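TetR-family transcriptional regulator (PDB 2G7L) probably binds operator DNA as a dimer and regulates transcription, its helical C-terminal domain serving for dimerization and, as in other TetR-family regulators, possibly for ligand sensing. Local coordinates at residues A[92-97]-A[212-217]; A[103-108]-A[157-162]. All blocks are in the same frame, centred on the assembly; numbering follows the deposited sequence.

How the interactions relate
From the N terminus the chain first builds the putative DNA-binding helices and then enters the C-terminal domain with helix 89-106, which both contacts use. Interaction 1 takes its early turns, 92-97, and closes the longer loop when helix 206-223 returns 115 residues later. Interaction 2 takes its last turn and the start of helix 108-116, residues 103-108, and meets the end of helix 142-161 across a gap of 49 residues; it is nested inside the loop of interaction 1. Their centres lie 15 Å apart and their nearest atoms about 5 Å apart, without touching. Together they tie helix 89-106 to helices 142-161 and 206-223, and both contacts also touch the second subunit.

Interaction 1 of 2, residues A[92-97]-A[212-217]; sequences QLRAVL and WSFDVL
The F214 ring carries the aliphatic start of R94 over one face and L97 at its edge. R94 CB stands 3.9 Å from the ring centroid, a CH-pi contact offset toward the rim, while L97 CD1 comes in near the ring plane, 3.8 Å from F214 CE1. L93 CD1 approaches obliquely. The R94 guanidinium in turn has F214 CD2 over the centre of one face, 3.5 Å from R94 CZ, with the two planes 46° apart, too inclined for a parallel stack. F214 chi1 of 172° sets CG opposite the backbone N and sends the ring across to helix 89-106. Helices 89-106 and 206-223 belong to the all-helical C-terminal domain of the TetR family; here the axes of 92-97 and 212-217 approach to 11.3 Å. At the guanidinium edge, R94 NH2 gives D215 OD2 a nearly straight bond of 2.9 Å, part of a salt bridge. The carboxylate oxygen lies in the guanidinium plane and is met on its syn side, though the donor sits 28° out of the carboxylate plane. R90 pairs with D215 OD1, and R94 NH1 bonds to the carbonyl of R211, which limits rotation of the guanidinium.

Interaction 2 of 2, residues A[103-108]-A[157-162]; sequences VLFAHP and TATAAE
A160 CB points between L104 and F105, so that one methyl group meets two successive side chains of helix 89-106. Its contact with L104 CB is the tighter: A160 CB lies 3.3 Å from it, inside the usual van der Waals separation. The backbones come close here: F105 CA and A160 CA are 5.2 Å apart, as are P108 CA and A161 CA. L104 CD2 extends to the preceding turn of helix 142-161, resting 3.7 Å from T157 CA, the side chains crossing at a slant. The T157 hydroxyl bonds instead to Y100 and to the carbonyl of L153.

F105 CD1 comes 3.6 Å from A160 CB, obliquely to the ring. Farther round the rim, T159 CG2 comes near the ring plane, 4.2 Å from F105 CZ. F105 chi1 of -89°, some 30° from the staggered -60°, carries the ring across to A160 and T159, and L210 of helix 206-223 also touches it. A serine in place of F105 would probably leave A160 CB and T159 CG2 without their aromatic neighbour and open a gap beside L210. Past H107, the first residue to leave helical angles and at the N-cap position of helix 108-116, P108 CB packs 3.7 Å from A160 O. The small A160 lets helices 89-106 and 108-116 approach the end of helix 142-161, packing within the all-helical C-terminal domain of the TetR family.

Interaction 1 of 2, residues A[92-97]-A[212-217]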
ATOM      1  N   GLN A  92      -7.201 -20.410  -9.822  1.00 57.62           N
ATOM      2  CA  GLN A  92      -5.883 -20.765  -9.311  1.00 58.38           C
ATOM      3  C   GLN A  92      -5.059 -19.505  -9.026  1.00 56.05           C
ATOM      4  O   GLN A  92      -4.392 -19.451  -8.023  1.00 57.02           O
ATOM      5  CB  GLN A  92      -5.129 -21.583 -10.346  1.00 59.19           C
ATOM      6  CG  GLN A  92      -5.515 -23.091 -10.473  1.00 63.18           C
ATOM      7  CD  GLN A  92      -4.823 -23.720 -11.673  1.00 62.59           C
ATOM      8  OE1 GLN A  92      -3.795 -24.406 -11.536  1.00 69.39           O
ATOM      9  NE2 GLN A  92      -5.353 -23.449 -12.864  1.00 65.82           N
ATOM     10  N   LEU A  93      -5.095 -18.512  -9.920  1.00 54.64           N
ATOM     11  CA  LEU A  93      -4.620 -17.123  -9.604  1.00 53.27           C
ATOM     12  C   LEU A  93      -5.150 -16.628  -8.260  1.00 52.63           C
ATOM     13  O   LEU A  93      -4.410 -16.208  -7.380  1.00 52.81           O
ATOM     14  CB  LEU A  93      -5.021 -16.125 -10.704  1.00 51.73           C
ATOM     15  CG  LEU A  93      -4.001 -15.107 -11.254  1.00 50.73           C
ATOM     16  CD1 LEU A  93      -4.724 -13.901 -11.657  1.00 46.65           C
ATOM     17  CD2 LEU A  93      -2.814 -14.740 -10.371  1.00 43.52           C
ATOM     18  N   ARG A  94      -6.455 -16.686  -8.085  1.00 50.97           N
ATOM     19  CA  ARG A  94      -6.994 -16.229  -6.835  1.00 50.90           C
ATOM     20  C   ARG A  94      -6.381 -17.004  -5.646  1.00 52.06           C
ATOM     21  O   ARG A  94      -6.092 -16.407  -4.570  1.00 51.11           O
ATOM     22  CB  ARG A  94      -8.521 -16.354  -6.827  1.00 49.79           C
ATOM     23  CG  ARG A  94      -9.155 -15.639  -5.614  1.00 49.43           C
ATOM     24  CD  ARG A  94     -10.632 -16.011  -5.344  1.00 51.55           C
ATOM     25  NE  ARG A  94     -11.571 -15.547  -6.398  1.00 52.69           N
ATOM     26  CZ  ARG A  94     -12.240 -14.389  -6.407  1.00 54.11           C
ATOM     27  NH1 ARG A  94     -12.061 -13.480  -5.449  1.00 53.17           N
ATOM     28  NH2 ARG A  94     -13.083 -14.123  -7.402  1.00 53.52           N
ATOM     29  N   ALA A  95      -6.241 -18.335  -5.797  1.00 52.03           N
ATOM     30  CA  ALA A  95      -5.592 -19.138  -4.716  1.00 52.83           C
ATOM     31  C   ALA A  95      -4.140 -18.720  -4.418  1.00 51.65           C
ATOM     32  O   ALA A  95      -3.777 -18.516  -3.253  1.00 53.09           O
ATOM     33  CB  ALA A  95      -5.709 -20.672  -4.974  1.00 53.51           C
ATOM     34  N   VAL A  96      -3.298 -18.526  -5.418  1.00 51.34           N
ATOM     35  CA  VAL A  96      -1.966 -18.078  -5.038  1.00 51.79           C
ATOM     36  C   VAL A  96      -1.944 -16.702  -4.357  1.00 51.72           C
ATOM     37  O   VAL A  96      -1.249 -16.498  -3.373  1.00 49.89           O
ATOM     38  CB  VAL A  96      -0.812 -18.380  -6.078  1.00 53.38           C
ATOM     39  CG1 VAL A  96      -1.295 -19.261  -7.222  1.00 53.46           C
ATOM     40  CG2 VAL A  96      -0.013 -17.167  -6.514  1.00 53.35           C
ATOM     41  N   LEU A  97      -2.791 -15.794  -4.837  1.00 51.61           N
ATOM     42  CA  LEU A  97      -2.791 -14.429  -4.315  1.00 51.52           C
ATOM     43  C   LEU A  97      -3.307 -14.426  -2.911  1.00 49.75           C
ATOM     44  O   LEU A  97      -2.847 -13.671  -2.106  1.00 50.75           O
ATOM     45  CB  LEU A  97      -3.557 -13.452  -5.262  1.00 51.62           C
ATOM     46  CG  LEU A  97      -2.669 -13.100  -6.459  1.00 53.43           C
ATOM     47  CD1 LEU A  97      -3.496 -12.531  -7.593  1.00 54.57           C
ATOM     48  CD2 LEU A  97      -1.554 -12.107  -6.025  1.00 55.16           C
ATOM     49  N   TRP A 212     -13.584  -9.120  -3.551  1.00 47.96           N
ATOM     50  CA  TRP A 212     -13.988  -8.086  -4.515  1.00 46.41           C
ATOM     51  C   TRP A 212     -12.815  -7.417  -5.240  1.00 45.19           C
ATOM     52  O   TRP A 212     -12.859  -7.299  -6.438  1.00 41.98           O
ATOM     53  CB  TRP A 212     -14.881  -7.013  -3.813  1.00 46.14           C
ATOM     54  CG  TRP A 212     -15.504  -6.076  -4.786  1.00 47.10           C
ATOM     55  CD1 TRP A 212     -16.478  -6.380  -5.693  1.00 46.60           C
ATOM     56  CD2 TRP A 212     -15.178  -4.684  -4.995  1.00 46.04           C
ATOM     57  NE1 TRP A 212     -16.781  -5.287  -6.444  1.00 47.44           N
ATOM     58  CE2 TRP A 212     -16.023  -4.222  -6.040  1.00 46.68           C
ATOM     59  CE3 TRP A 212     -14.257  -3.787  -4.400  1.00 44.01           C
ATOM     60  CZ2 TRP A 212     -15.987  -2.909  -6.517  1.00 44.73           C
ATOM     61  CZ3 TRP A 212     -14.183  -2.498  -4.898  1.00 46.87           C
ATOM     62  CH2 TRP A 212     -15.080  -2.052  -5.928  1.00 46.20           C
ATOM     63  N   SER A 213     -11.753  -6.934  -4.576  1.00 44.77           N
ATOM     64  CA  SER A 213     -10.787  -6.234  -5.457  1.00 44.67           C
ATOM     65  C   SER A 213      -9.981  -7.144  -6.410  1.00 44.25           C
ATOM     66  O   SER A 213      -9.455  -6.715  -7.488  1.00 44.89           O
ATOM     67  CB  SER A 213      -9.867  -5.325  -4.665  1.00 47.80           C
ATOM     68  OG  SER A 213      -9.049  -6.082  -3.855  1.00 48.20           O
ATOM     69  N   PHE A 214      -9.851  -8.400  -6.040  1.00 44.19           N
ATOM     70  CA  PHE A 214      -9.281  -9.371  -6.988  1.00 44.89           C
ATOM     71  C   PHE A 214     -10.047  -9.362  -8.333  1.00 43.87           C
ATOM     72  O   PHE A 214      -9.483  -9.136  -9.435  1.00 43.78           O
ATOM     73  CB  PHE A 214      -9.267 -10.793  -6.366  1.00 45.12           C
ATOM     74  CG  PHE A 214      -8.866 -11.863  -7.364  1.00 47.30           C
ATOM     75  CD1 PHE A 214      -7.525 -12.135  -7.608  1.00 50.82           C
ATOM     76  CD2 PHE A 214      -9.820 -12.531  -8.127  1.00 47.63           C
ATOM     77  CE1 PHE A 214      -7.162 -13.104  -8.596  1.00 51.20           C
ATOM     78  CE2 PHE A 214      -9.451 -13.494  -9.110  1.00 45.62           C
ATOM     79  CZ  PHE A 214      -8.131 -13.777  -9.318  1.00 48.12           C
ATOM     80  N   ASP A 215     -11.355  -9.570  -8.238  1.00 44.02           N
ATOM     81  CA  ASP A 215     -12.253  -9.439  -9.449  1.00 44.48           C
ATOM     82  C   ASP A 215     -12.204  -8.079 -10.092  1.00 43.47           C
ATOM     83  O   ASP A 215     -12.055  -7.972 -11.292  1.00 44.56           O
ATOM     84  CB  ASP A 215     -13.691  -9.790  -9.037  1.00 46.37           C
ATOM     85  CG  ASP A 215     -13.845 -11.266  -8.753  1.00 47.27           C
ATOM     86  OD1 ASP A 215     -13.240 -12.019  -9.546  1.00 55.75           O
ATOM     87  OD2 ASP A 215     -14.557 -11.667  -7.784  1.00 52.55           O
ATOM     88  N   VAL A 216     -12.228  -7.019  -9.294  1.00 42.50           N
ATOM     89  CA  VAL A 216     -12.137  -5.678  -9.871  1.00 42.59           C
ATOM     90  C   VAL A 216     -10.874  -5.558 -10.678  1.00 42.84           C
ATOM     91  O   VAL A 216     -10.846  -5.016 -11.809  1.00 42.87           O
ATOM     92  CB  VAL A 216     -12.135  -4.567  -8.707  1.00 42.15           C
ATOM     93  CG1 VAL A 216     -11.801  -3.236  -9.221  1.00 40.84           C
ATOM     94  CG2 VAL A 216     -13.409  -4.584  -7.990  1.00 40.60           C
ATOM     95  N   LEU A 217      -9.775  -6.038 -10.075  1.00 42.80           N
ATOM     96  CA  LEU A 217      -8.484  -5.854 -10.722  1.00 42.66           C
ATOM     97  C   LEU A 217      -8.374  -6.742 -11.935  1.00 41.11           C
ATOM     98  O   LEU A 217      -7.922  -6.298 -13.004  1.00 41.63           O
ATOM     99  CB  LEU A 217      -7.355  -6.171  -9.701  1.00 42.87           C
ATOM    100  CG  LEU A 217      -7.085  -4.942  -8.799  1.00 47.75           C
ATOM    101  CD1 LEU A 217      -6.346  -5.397  -7.613  1.00 47.61           C
ATOM    102  CD2 LEU A 217      -6.204  -3.940  -9.608  1.00 47.49           C
TER

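Interaction 2 of 2, residues A[103-108]-A[157-162]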
ATOM      1  N   VAL A 103       0.230 -15.005   4.149  1.00 52.42           N
ATOM      2  CA  VAL A 103       1.537 -14.769   4.797  1.00 53.69           C
ATOM      3  C   VAL A 103       1.750 -13.322   5.210  1.00 52.63           C
ATOM      4  O   VAL A 103       2.203 -13.067   6.293  1.00 54.10           O
ATOM      5  CB  VAL A 103       2.807 -15.512   4.177  1.00 53.69           C
ATOM      6  CG1 VAL A 103       2.544 -16.243   2.876  1.00 54.58           C
ATOM      7  CG2 VAL A 103       4.125 -14.689   4.198  1.00 54.62           C
ATOM      8  N   LEU A 104       1.319 -12.379   4.393  1.00 51.39           N
ATOM      9  CA  LEU A 104       1.392 -10.958   4.768  1.00 51.16           C
ATOM     10  C   LEU A 104       0.544 -10.613   5.985  1.00 50.58           C
ATOM     11  O   LEU A 104       0.979  -9.848   6.818  1.00 50.09           O
ATOM     12  CB  LEU A 104       1.016 -10.087   3.580  1.00 50.45           C
ATOM     13  CG  LEU A 104       2.059  -9.513   2.595  1.00 52.86           C
ATOM     14  CD1 LEU A 104       3.367 -10.202   2.592  1.00 52.74           C
ATOM     15  CD2 LEU A 104       1.559  -9.362   1.207  1.00 51.43           C
ATOM     16  N   PHE A 105      -0.657 -11.169   6.094  1.00 51.87           N
ATOM     17  CA  PHE A 105      -1.540 -10.887   7.242  1.00 53.78           C
ATOM     18  C   PHE A 105      -0.911 -11.397   8.538  1.00 54.55           C
ATOM     19  O   PHE A 105      -1.123 -10.813   9.583  1.00 55.87           O
ATOM     20  CB  PHE A 105      -2.917 -11.562   7.071  1.00 54.61           C
ATOM     21  CG  PHE A 105      -3.972 -10.710   6.313  1.00 57.03           C
ATOM     22  CD1 PHE A 105      -3.653 -10.045   5.126  1.00 56.87           C
ATOM     23  CD2 PHE A 105      -5.279 -10.615   6.793  1.00 55.92           C
ATOM     24  CE1 PHE A 105      -4.641  -9.256   4.399  1.00 57.47           C
ATOM     25  CE2 PHE A 105      -6.266  -9.869   6.073  1.00 59.22           C
ATOM     26  CZ  PHE A 105      -5.923  -9.176   4.875  1.00 55.96           C
ATOM     27  N   ALA A 106      -0.151 -12.492   8.468  1.00 55.35           N
ATOM     28  CA  ALA A 106       0.644 -12.992   9.615  1.00 55.94           C
ATOM     29  C   ALA A 106       1.787 -12.039   9.974  1.00 55.85           C
ATOM     30  O   ALA A 106       2.176 -11.966  11.128  1.00 56.43           O
ATOM     31  CB  ALA A 106       1.170 -14.414   9.339  1.00 55.92           C
ATOM     32  N   HIS A 107       2.313 -11.283   8.994  1.00 55.70           N
ATOM     33  CA  HIS A 107       3.452 -10.392   9.232  1.00 54.34           C
ATOM     34  C   HIS A 107       3.290  -8.954   8.664  1.00 54.42           C
ATOM     35  O   HIS A 107       4.025  -8.548   7.724  1.00 53.95           O
ATOM     36  CB  HIS A 107       4.729 -11.032   8.693  1.00 55.91           C
ATOM     37  CG  HIS A 107       4.977 -12.408   9.219  1.00 56.06           C
ATOM     38  ND1 HIS A 107       5.625 -12.644  10.414  1.00 58.10           N
ATOM     39  CD2 HIS A 107       4.645 -13.623   8.722  1.00 57.87           C
ATOM     40  CE1 HIS A 107       5.685 -13.945  10.631  1.00 55.04           C
ATOM     41  NE2 HIS A 107       5.088 -14.560   9.627  1.00 56.04           N
ATOM     42  N   PRO A 108       2.328  -8.168   9.234  1.00 53.76           N
ATOM     43  CA  PRO A 108       1.959  -6.888   8.580  1.00 52.27           C
ATOM     44  C   PRO A 108       3.067  -5.914   8.388  1.00 51.59           C
ATOM     45  O   PRO A 108       3.087  -5.219   7.370  1.00 51.00           O
ATOM     46  CB  PRO A 108       0.801  -6.360   9.455  1.00 52.63           C
ATOM     47  CG  PRO A 108       0.125  -7.660   9.916  1.00 53.73           C
ATOM     48  CD  PRO A 108       1.414  -8.454  10.362  1.00 52.86           C
ATOM     49  N   THR A 157      -0.566  -6.572  -0.853  1.00 44.35           N
ATOM     50  CA  THR A 157       0.413  -6.008   0.056  1.00 44.66           C
ATOM     51  C   THR A 157      -0.120  -4.782   0.741  1.00 46.06           C
ATOM     52  O   THR A 157       0.069  -4.641   1.936  1.00 45.33           O
ATOM     53  CB  THR A 157       1.687  -5.581  -0.697  1.00 44.60           C
ATOM     54  OG1 THR A 157       2.145  -6.664  -1.531  1.00 47.97           O
ATOM     55  CG2 THR A 157       2.788  -5.184   0.261  1.00 41.52           C
ATOM     56  N   ALA A 158      -0.738  -3.847  -0.016  1.00 45.97           N
ATOM     57  CA  ALA A 158      -1.342  -2.635   0.613  1.00 45.35           C
ATOM     58  C   ALA A 158      -2.416  -3.028   1.600  1.00 44.06           C
ATOM     59  O   ALA A 158      -2.475  -2.466   2.681  1.00 45.84           O
ATOM     60  CB  ALA A 158      -1.873  -1.650  -0.436  1.00 44.51           C
ATOM     61  N   THR A 159      -3.227  -4.009   1.278  1.00 45.39           N
ATOM     62  CA  THR A 159      -4.313  -4.429   2.199  1.00 46.97           C
ATOM     63  C   THR A 159      -3.809  -5.119   3.476  1.00 48.33           C
ATOM     64  O   THR A 159      -4.396  -4.984   4.565  1.00 48.66           O
ATOM     65  CB  THR A 159      -5.374  -5.341   1.504  1.00 47.63           C
ATOM     66  OG1 THR A 159      -5.984  -4.644   0.401  1.00 49.86           O
ATOM     67  CG2 THR A 159      -6.515  -5.726   2.483  1.00 46.75           C
ATOM     68  N   ALA A 160      -2.765  -5.932   3.330  1.00 48.91           N
ATOM     69  CA  ALA A 160      -2.115  -6.553   4.510  1.00 49.41           C
ATOM     70  C   ALA A 160      -1.386  -5.506   5.383  1.00 49.51           C
ATOM     71  O   ALA A 160      -1.368  -5.620   6.610  1.00 48.23           O
ATOM     72  CB  ALA A 160      -1.156  -7.677   4.059  1.00 48.22           C
ATOM     73  N   ALA A 161      -0.810  -4.476   4.735  1.00 51.27           N
ATOM     74  CA  ALA A 161      -0.211  -3.323   5.439  1.00 52.82           C
ATOM     75  C   ALA A 161      -1.097  -2.639   6.478  1.00 54.71           C
ATOM     76  O   ALA A 161      -0.598  -2.155   7.515  1.00 53.96           O
ATOM     77  CB  ALA A 161       0.370  -2.286   4.434  1.00 52.32           C
ATOM     78  N   GLU A 162      -2.394  -2.571   6.164  1.00 57.51           N
ATOM     79  CA  GLU A 162      -3.443  -1.967   6.994  1.00 60.84           C
ATOM     80  C   GLU A 162      -3.862  -2.840   8.161  1.00 63.09           C
ATOM     81  O   GLU A 162      -4.647  -2.395   8.980  1.00 63.39           O
ATOM     82  CB  GLU A 162      -4.695  -1.677   6.143  1.00 61.14           C
ATOM     83  CG  GLU A 162      -4.525  -0.676   4.915  1.00 60.71           C
ATOM     84  CD  GLU A 162      -5.871  -0.419   4.154  1.00 62.81           C
ATOM     85  OE1 GLU A 162      -6.135   0.763   3.804  1.00 67.22           O
ATOM     86  OE2 GLU A 162      -6.663  -1.380   3.896  1.00 65.19           O
TER